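Local coordinates for DUF596 domain-containing protein (Neisseria meningitidis, PDB 2O5H), which is of unknown function but forms a disulfide-linked dimer of alpha-beta subunits belonging to the DUF596 family, at residues T27-W38 against L114-W124. Sequence-based numbering, arbitrary orientation.
Sequences TINYELPLSCLW and LTVEAPAYAVW
The Trp124 indole makes one direct hydrogen bond, from NE1 to Leu32 O at 2.8 Å. The acceptor lies near the indole plane, but the bond is bent (139° at the hydrogen) and the donor stands well above the carbonyl plane. Over one indole face, Glu31 CB makes a CH-pi contact 3.7 Å from the centroid of the five-membered ring, and Thr27 O sits 3.4 Å from Trp124 CH2 near the rim. With CG anti to the carbonyl carbon (chi1 -57°), the extended Glu31 chain runs back past Trp124 CB, its carboxylate tilted 20° from the ring. Glu31 has positive phi, and weak bonds from Leu32 N to Thr27 O and from Glu31 N to Ile28 O complete a Schellman motif that ends helix 20-30; the tryptophan of strand 121-125 thus packs against a helix terminus and the linker to helix 34-41, whose N-cap is Pro33. Apolar contacts continue through Leu34: Leu34 CD2 lies 4.3 Å from Ala122 CB, and Leu34 CB lies 4.1 Å from Leu114 CD2, while Leu114 CD1 reaches Trp38 CB at 3.7 Å. Waters bridge the backbones: one accepts from Leu34 N and Ala122 N, another accepts from Ser35 N and donates to Leu114 O (2.8 Å). Cys36, on helix 34-41, forms the disulfide to Cys36 of the second subunit.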
ATOM      1  N   THR A  27      -8.832  -3.927   0.974  1.00 33.03           N
ATOM      2  CA  THR A  27      -8.252  -3.289  -0.231  1.00 33.45           C
ATOM      3  C   THR A  27      -9.335  -2.556  -1.084  1.00 33.20           C
ATOM      4  O   THR A  27      -9.066  -1.499  -1.665  1.00 33.25           O
ATOM      5  CB  THR A  27      -7.486  -4.338  -1.073  1.00 33.97           C
ATOM      6  OG1 THR A  27      -8.384  -5.419  -1.335  1.00 32.43           O
ATOM      7  CG2 THR A  27      -6.262  -4.875  -0.264  1.00 32.58           C
ATOM      8  N   ILE A  28     -10.552  -3.101  -1.140  1.00 32.60           N
ATOM      9  CA  ILE A  28     -11.687  -2.407  -1.802  1.00 32.73           C
ATOM     10  C   ILE A  28     -11.987  -1.102  -1.062  1.00 32.77           C
ATOM     11  O   ILE A  28     -12.158  -0.022  -1.671  1.00 32.55           O
ATOM     12  CB  ILE A  28     -12.994  -3.290  -1.799  1.00 32.27           C
ATOM     13  CG1 ILE A  28     -12.855  -4.499  -2.726  1.00 33.85           C
ATOM     14  CG2 ILE A  28     -14.261  -2.435  -2.117  1.00 33.48           C
ATOM     15  CD1 ILE A  28     -13.962  -5.545  -2.470  1.00 32.41           C
ATOM     16  N   ASN A  29     -12.031  -1.177   0.264  1.00 32.91           N
ATOM     17  CA  ASN A  29     -12.381   0.015   1.042  1.00 32.63           C
ATOM     18  C   ASN A  29     -11.484   1.220   0.795  1.00 32.86           C
ATOM     19  O   ASN A  29     -11.966   2.333   0.712  1.00 32.43           O
ATOM     20  CB  ASN A  29     -12.435  -0.258   2.541  1.00 33.00           C
ATOM     21  CG  ASN A  29     -13.068   0.894   3.305  1.00 33.39           C
ATOM     22  OD1 ASN A  29     -14.244   1.192   3.124  1.00 33.17           O
ATOM     23  ND2 ASN A  29     -12.277   1.580   4.126  1.00 34.62           N
ATOM     24  N   TYR A  30     -10.188   0.991   0.660  1.00 32.85           N
ATOM     25  CA  TYR A  30      -9.237   2.090   0.555  1.00 33.10           C
ATOM     26  C   TYR A  30      -8.664   2.284  -0.835  1.00 33.19           C
ATOM     27  O   TYR A  30      -7.824   3.164  -1.043  1.00 31.62           O
ATOM     28  CB  TYR A  30      -8.105   1.893   1.572  1.00 33.75           C
ATOM     29  CG  TYR A  30      -8.619   2.037   2.993  1.00 33.91           C
ATOM     30  CD1 TYR A  30      -9.031   3.280   3.486  1.00 34.91           C
ATOM     31  CD2 TYR A  30      -8.717   0.934   3.815  1.00 34.95           C
ATOM     32  CE1 TYR A  30      -9.536   3.417   4.784  1.00 35.58           C
ATOM     33  CE2 TYR A  30      -9.213   1.047   5.118  1.00 35.23           C
ATOM     34  CZ  TYR A  30      -9.621   2.290   5.590  1.00 33.73           C
ATOM     35  OH  TYR A  30     -10.106   2.403   6.870  1.00 32.98           O
ATOM     36  N   GLU A  31      -9.087   1.429  -1.772  1.00 32.90           N
ATOM     37  CA  GLU A  31      -8.664   1.497  -3.183  1.00 32.87           C
ATOM     38  C   GLU A  31      -7.144   1.608  -3.273  1.00 32.72           C
ATOM     39  O   GLU A  31      -6.585   2.526  -3.878  1.00 32.83           O
ATOM     40  CB  GLU A  31      -9.464   2.573  -3.964  1.00 33.92           C
ATOM     41  CG  GLU A  31     -10.967   2.288  -3.864  1.00 31.67           C
ATOM     42  CD  GLU A  31     -11.885   3.175  -4.694  1.00 34.10           C
ATOM     43  OE1 GLU A  31     -11.575   4.370  -4.905  1.00 32.85           O
ATOM     44  OE2 GLU A  31     -12.966   2.654  -5.085  1.00 34.14           O
ATOM     45  N   LEU A  32      -6.502   0.606  -2.676  1.00 32.84           N
ATOM     46  CA  LEU A  32      -5.049   0.551  -2.483  1.00 34.25           C
ATOM     47  C   LEU A  32      -4.302   0.157  -3.774  1.00 34.59           C
ATOM     48  O   LEU A  32      -4.779  -0.698  -4.511  1.00 34.77           O
ATOM     49  CB  LEU A  32      -4.728  -0.471  -1.357  1.00 35.91           C
ATOM     50  CG  LEU A  32      -5.172  -0.013   0.054  1.00 34.59           C
ATOM     51  CD1 LEU A  32      -4.796  -1.089   1.088  1.00 40.50           C
ATOM     52  CD2 LEU A  32      -4.507   1.327   0.392  1.00 36.19           C
ATOM     53  N   PRO A  33      -3.134   0.803  -4.054  1.00 34.44           N
ATOM     54  CA  PRO A  33      -2.241   0.431  -5.193  1.00 34.14           C
ATOM     55  C   PRO A  33      -1.688  -0.966  -4.995  1.00 33.83           C
ATOM     56  O   PRO A  33      -1.781  -1.498  -3.893  1.00 34.14           O
ATOM     57  CB  PRO A  33      -1.128   1.476  -5.150  1.00 33.88           C
ATOM     58  CG  PRO A  33      -1.168   1.982  -3.720  1.00 35.52           C
ATOM     59  CD  PRO A  33      -2.617   1.959  -3.310  1.00 33.91           C
ATOM     60  N   LEU A  34      -1.183  -1.598  -6.062  1.00 33.39           N
ATOM     61  CA  LEU A  34      -0.695  -2.968  -5.927  1.00 31.87           C
ATOM     62  C   LEU A  34       0.374  -3.106  -4.894  1.00 32.11           C
ATOM     63  O   LEU A  34       0.436  -4.134  -4.233  1.00 32.37           O
ATOM     64  CB  LEU A  34      -0.149  -3.530  -7.246  1.00 31.96           C
ATOM     65  CG  LEU A  34      -1.147  -3.576  -8.403  1.00 32.57           C
ATOM     66  CD1 LEU A  34      -0.389  -4.202  -9.619  1.00 32.39           C
ATOM     67  CD2 LEU A  34      -2.350  -4.428  -8.049  1.00 33.73           C
ATOM     68  N   SER A  35       1.221  -2.087  -4.741  0.50 31.98           N
ATOM     69  CA  SER A  35       2.273  -2.134  -3.714  0.50 32.02           C
ATOM     70  C   SER A  35       1.715  -2.308  -2.299  0.50 32.30           C
ATOM     71  O   SER A  35       2.397  -2.844  -1.413  0.50 32.78           O
ATOM     72  CB  SER A  35       3.104  -0.865  -3.755  0.50 31.46           C
ATOM     73  OG  SER A  35       2.272   0.229  -3.438  0.50 30.49           O
ATOM     74  N   CYS A  36       0.487  -1.851  -2.097  1.00 32.42           N
ATOM     75  CA  CYS A  36      -0.189  -2.001  -0.792  1.00 32.68           C
ATOM     76  C   CYS A  36      -0.976  -3.300  -0.701  1.00 32.04           C
ATOM     77  O   CYS A  36      -1.280  -3.751   0.409  1.00 32.58           O
ATOM     78  CB  CYS A  36      -1.063  -0.765  -0.450  1.00 32.13           C
ATOM     79  SG  CYS A  36      -0.087   0.735  -0.266  1.00 36.11           S
ATOM     80  N   LEU A  37      -1.298  -3.910  -1.835  1.00 32.57           N
ATOM     81  CA  LEU A  37      -1.815  -5.266  -1.794  1.00 33.24           C
ATOM     82  C   LEU A  37      -0.761  -6.214  -1.257  1.00 32.60           C
ATOM     83  O   LEU A  37      -1.106  -7.188  -0.578  1.00 32.96           O
ATOM     84  CB  LEU A  37      -2.261  -5.746  -3.182  1.00 33.91           C
ATOM     85  CG  LEU A  37      -3.730  -5.555  -3.556  1.00 34.92           C
ATOM     86  CD1 LEU A  37      -4.250  -4.141  -3.354  1.00 35.33           C
ATOM     87  CD2 LEU A  37      -4.000  -6.112  -4.990  1.00 35.53           C
ATOM     88  N   TRP A  38       0.488  -6.006  -1.682  1.00 31.54           N
ATOM     89  CA  TRP A  38       1.632  -6.760  -1.154  1.00 31.99           C
ATOM     90  C   TRP A  38       1.752  -6.541   0.359  1.00 32.05           C
ATOM     91  O   TRP A  38       1.851  -7.496   1.127  1.00 30.89           O
ATOM     92  CB  TRP A  38       2.941  -6.353  -1.858  1.00 32.68           C
ATOM     93  CG  TRP A  38       4.144  -7.043  -1.260  1.00 34.60           C
ATOM     94  CD1 TRP A  38       5.072  -6.514  -0.356  1.00 37.25           C
ATOM     95  CD2 TRP A  38       4.517  -8.400  -1.476  1.00 34.49           C
ATOM     96  NE1 TRP A  38       5.999  -7.482  -0.031  1.00 37.32           N
ATOM     97  CE2 TRP A  38       5.667  -8.655  -0.680  1.00 38.79           C
ATOM     98  CE3 TRP A  38       3.984  -9.443  -2.263  1.00 33.25           C
ATOM     99  CZ2 TRP A  38       6.293  -9.920  -0.652  1.00 33.62           C
ATOM    100  CZ3 TRP A  38       4.635 -10.675  -2.256  1.00 34.65           C
ATOM    101  CH2 TRP A  38       5.755 -10.906  -1.444  1.00 34.31           C
ATOM    102  N   LEU A 114       6.560  -2.903  -7.416  1.00 32.54           N
ATOM    103  CA  LEU A 114       5.124  -2.731  -7.666  1.00 33.67           C
ATOM    104  C   LEU A 114       4.727  -1.255  -7.825  1.00 34.79           C
ATOM    105  O   LEU A 114       3.711  -0.956  -8.425  1.00 36.11           O
ATOM    106  CB  LEU A 114       4.316  -3.424  -6.582  1.00 34.13           C
ATOM    107  CG  LEU A 114       4.228  -4.976  -6.649  1.00 35.76           C
ATOM    108  CD1 LEU A 114       3.563  -5.500  -5.369  1.00 36.18           C
ATOM    109  CD2 LEU A 114       3.450  -5.436  -7.932  1.00 36.64           C
ATOM    110  N   THR A 115       5.578  -0.352  -7.351  1.00 34.92           N
ATOM    111  CA  THR A 115       5.379   1.106  -7.539  1.00 35.69           C
ATOM    112  C   THR A 115       5.910   1.629  -8.849  1.00 36.23           C
ATOM    113  O   THR A 115       5.279   2.491  -9.453  1.00 36.45           O
ATOM    114  CB  THR A 115       6.006   1.882  -6.414  1.00 35.11           C
ATOM    115  OG1 THR A 115       5.511   1.371  -5.196  1.00 35.90           O
ATOM    116  CG2 THR A 115       5.711   3.418  -6.495  1.00 35.46           C
ATOM    117  N   VAL A 116       7.079   1.163  -9.294  1.00 35.71           N
ATOM    118  CA  VAL A 116       7.709   1.835 -10.412  1.00 36.49           C
ATOM    119  C   VAL A 116       8.062   0.925 -11.589  1.00 36.57           C
ATOM    120  O   VAL A 116       8.409   1.434 -12.654  1.00 37.56           O
ATOM    121  CB  VAL A 116       8.964   2.704  -9.983  1.00 36.73           C
ATOM    122  CG1 VAL A 116       8.578   3.837  -9.019  1.00 36.28           C
ATOM    123  CG2 VAL A 116      10.104   1.816  -9.387  1.00 37.10           C
ATOM    124  N   GLU A 117       7.958  -0.392 -11.449  1.00 35.33           N
ATOM    125  CA  GLU A 117       8.308  -1.220 -12.608  1.00 36.88           C
ATOM    126  C   GLU A 117       7.313  -2.341 -12.885  1.00 36.58           C
ATOM    127  O   GLU A 117       7.612  -3.213 -13.657  1.00 37.14           O
ATOM    128  CB  GLU A 117       9.732  -1.825 -12.511  1.00 36.87           C
ATOM    129  CG  GLU A 117      10.597  -1.319 -11.447  1.00 36.95           C
ATOM    130  CD  GLU A 117      12.052  -1.697 -11.631  1.00 37.37           C
ATOM    131  OE1 GLU A 117      12.349  -2.862 -11.961  1.00 39.40           O
ATOM    132  OE2 GLU A 117      12.899  -0.806 -11.433  1.00 40.07           O
ATOM    133  N   ALA A 118       6.137  -2.300 -12.269  1.00 36.82           N
ATOM    134  CA  ALA A 118       5.060  -3.276 -12.536  1.00 36.60           C
ATOM    135  C   ALA A 118       4.625  -3.245 -14.006  1.00 36.54           C
ATOM    136  O   ALA A 118       4.718  -2.180 -14.660  1.00 35.47           O
ATOM    137  CB  ALA A 118       3.845  -2.984 -11.609  1.00 36.24           C
ATOM    138  N   PRO A 119       4.217  -4.403 -14.561  1.00 35.85           N
ATOM    139  CA  PRO A 119       3.598  -4.436 -15.915  1.00 36.23           C
ATOM    140  C   PRO A 119       2.415  -3.467 -16.106  1.00 36.47           C
ATOM    141  O   PRO A 119       2.233  -2.874 -17.209  1.00 35.57           O
ATOM    142  CB  PRO A 119       3.093  -5.896 -16.032  1.00 37.18           C
ATOM    143  CG  PRO A 119       3.920  -6.667 -15.107  1.00 35.84           C
ATOM    144  CD  PRO A 119       4.403  -5.762 -14.002  1.00 35.59           C
ATOM    145  N   ALA A 120       1.647  -3.283 -15.029  1.00 35.71           N
ATOM    146  CA  ALA A 120       0.488  -2.421 -15.025  1.00 34.80           C
ATOM    147  C   ALA A 120       0.116  -1.996 -13.594  1.00 34.51           C
ATOM    148  O   ALA A 120       0.706  -2.496 -12.595  1.00 33.85           O
ATOM    149  CB  ALA A 120      -0.674  -3.108 -15.719  1.00 35.02           C
ATOM    150  N   TYR A 121      -0.854  -1.081 -13.495  1.00 34.24           N
ATOM    151  CA  TYR A 121      -1.145  -0.344 -12.234  1.00 34.68           C
ATOM    152  C   TYR A 121      -2.629  -0.324 -11.945  1.00 34.50           C
ATOM    153  O   TYR A 121      -3.473  -0.399 -12.849  1.00 33.09           O
ATOM    154  CB  TYR A 121      -0.587   1.101 -12.278  1.00 34.11           C
ATOM    155  CG  TYR A 121       0.912   1.096 -12.373  1.00 36.83           C
ATOM    156  CD1 TYR A 121       1.726   0.958 -11.215  1.00 36.72           C
ATOM    157  CD2 TYR A 121       1.538   1.161 -13.625  1.00 38.33           C
ATOM    158  CE1 TYR A 121       3.128   0.899 -11.329  1.00 39.08           C
ATOM    159  CE2 TYR A 121       2.903   1.109 -13.742  1.00 38.18           C
ATOM    160  CZ  TYR A 121       3.703   0.985 -12.598  1.00 37.54           C
ATOM    161  OH  TYR A 121       5.087   0.967 -12.765  1.00 38.26           O
ATOM    162  N   ALA A 122      -2.947  -0.233 -10.665  1.00 33.98           N
ATOM    163  CA  ALA A 122      -4.318  -0.411 -10.196  1.00 34.02           C
ATOM    164  C   ALA A 122      -5.277   0.738 -10.544  1.00 33.29           C
ATOM    165  O   ALA A 122      -4.992   1.929 -10.306  1.00 33.56           O
ATOM    166  CB  ALA A 122      -4.319  -0.697  -8.650  1.00 34.43           C
ATOM    167  N   VAL A 123      -6.418   0.346 -11.098  1.00 33.03           N
ATOM    168  CA  VAL A 123      -7.615   1.199 -11.232  1.00 32.16           C
ATOM    169  C   VAL A 123      -8.756   0.526 -10.495  1.00 32.23           C
ATOM    170  O   VAL A 123      -9.043  -0.648 -10.725  1.00 33.83           O
ATOM    171  CB  VAL A 123      -7.978   1.432 -12.720  1.00 31.52           C
ATOM    172  CG1 VAL A 123      -9.230   2.305 -12.846  1.00 30.45           C
ATOM    173  CG2 VAL A 123      -6.779   2.069 -13.429  1.00 32.04           C
ATOM    174  N   TRP A 124      -9.409   1.266  -9.601  1.00 33.00           N
ATOM    175  CA  TRP A 124     -10.475   0.701  -8.770  1.00 33.26           C
ATOM    176  C   TRP A 124     -11.823   1.160  -9.300  1.00 34.66           C
ATOM    177  O   TRP A 124     -12.023   2.353  -9.540  1.00 34.10           O
ATOM    178  CB  TRP A 124     -10.304   1.157  -7.328  1.00 32.70           C
ATOM    179  CG  TRP A 124      -9.161   0.454  -6.688  1.00 31.60           C
ATOM    180  CD1 TRP A 124      -7.856   0.839  -6.665  1.00 32.39           C
ATOM    181  CD2 TRP A 124      -9.235  -0.812  -6.026  1.00 31.66           C
ATOM    182  NE1 TRP A 124      -7.094  -0.130  -6.009  1.00 34.44           N
ATOM    183  CE2 TRP A 124      -7.932  -1.151  -5.613  1.00 31.50           C
ATOM    184  CE3 TRP A 124     -10.297  -1.700  -5.744  1.00 31.49           C
ATOM    185  CZ2 TRP A 124      -7.656  -2.330  -4.895  1.00 34.22           C
ATOM    186  CZ3 TRP A 124     -10.021  -2.878  -5.058  1.00 32.93           C
ATOM    187  CH2 TRP A 124      -8.707  -3.188  -4.643  1.00 30.98           C
TER
HETATM  188  O   HOH W   1     -13.646   3.734  -7.770  1.00 47.99           O
HETATM  189  O   HOH W   2      -0.988  -0.043  -8.589  1.00 25.22           O
HETATM  190  O   HOH W   3       1.735   0.107  -6.752  1.00 25.60           O
HETATM  191  O   HOH W   4       2.441   2.241  -5.238  1.00 44.29           O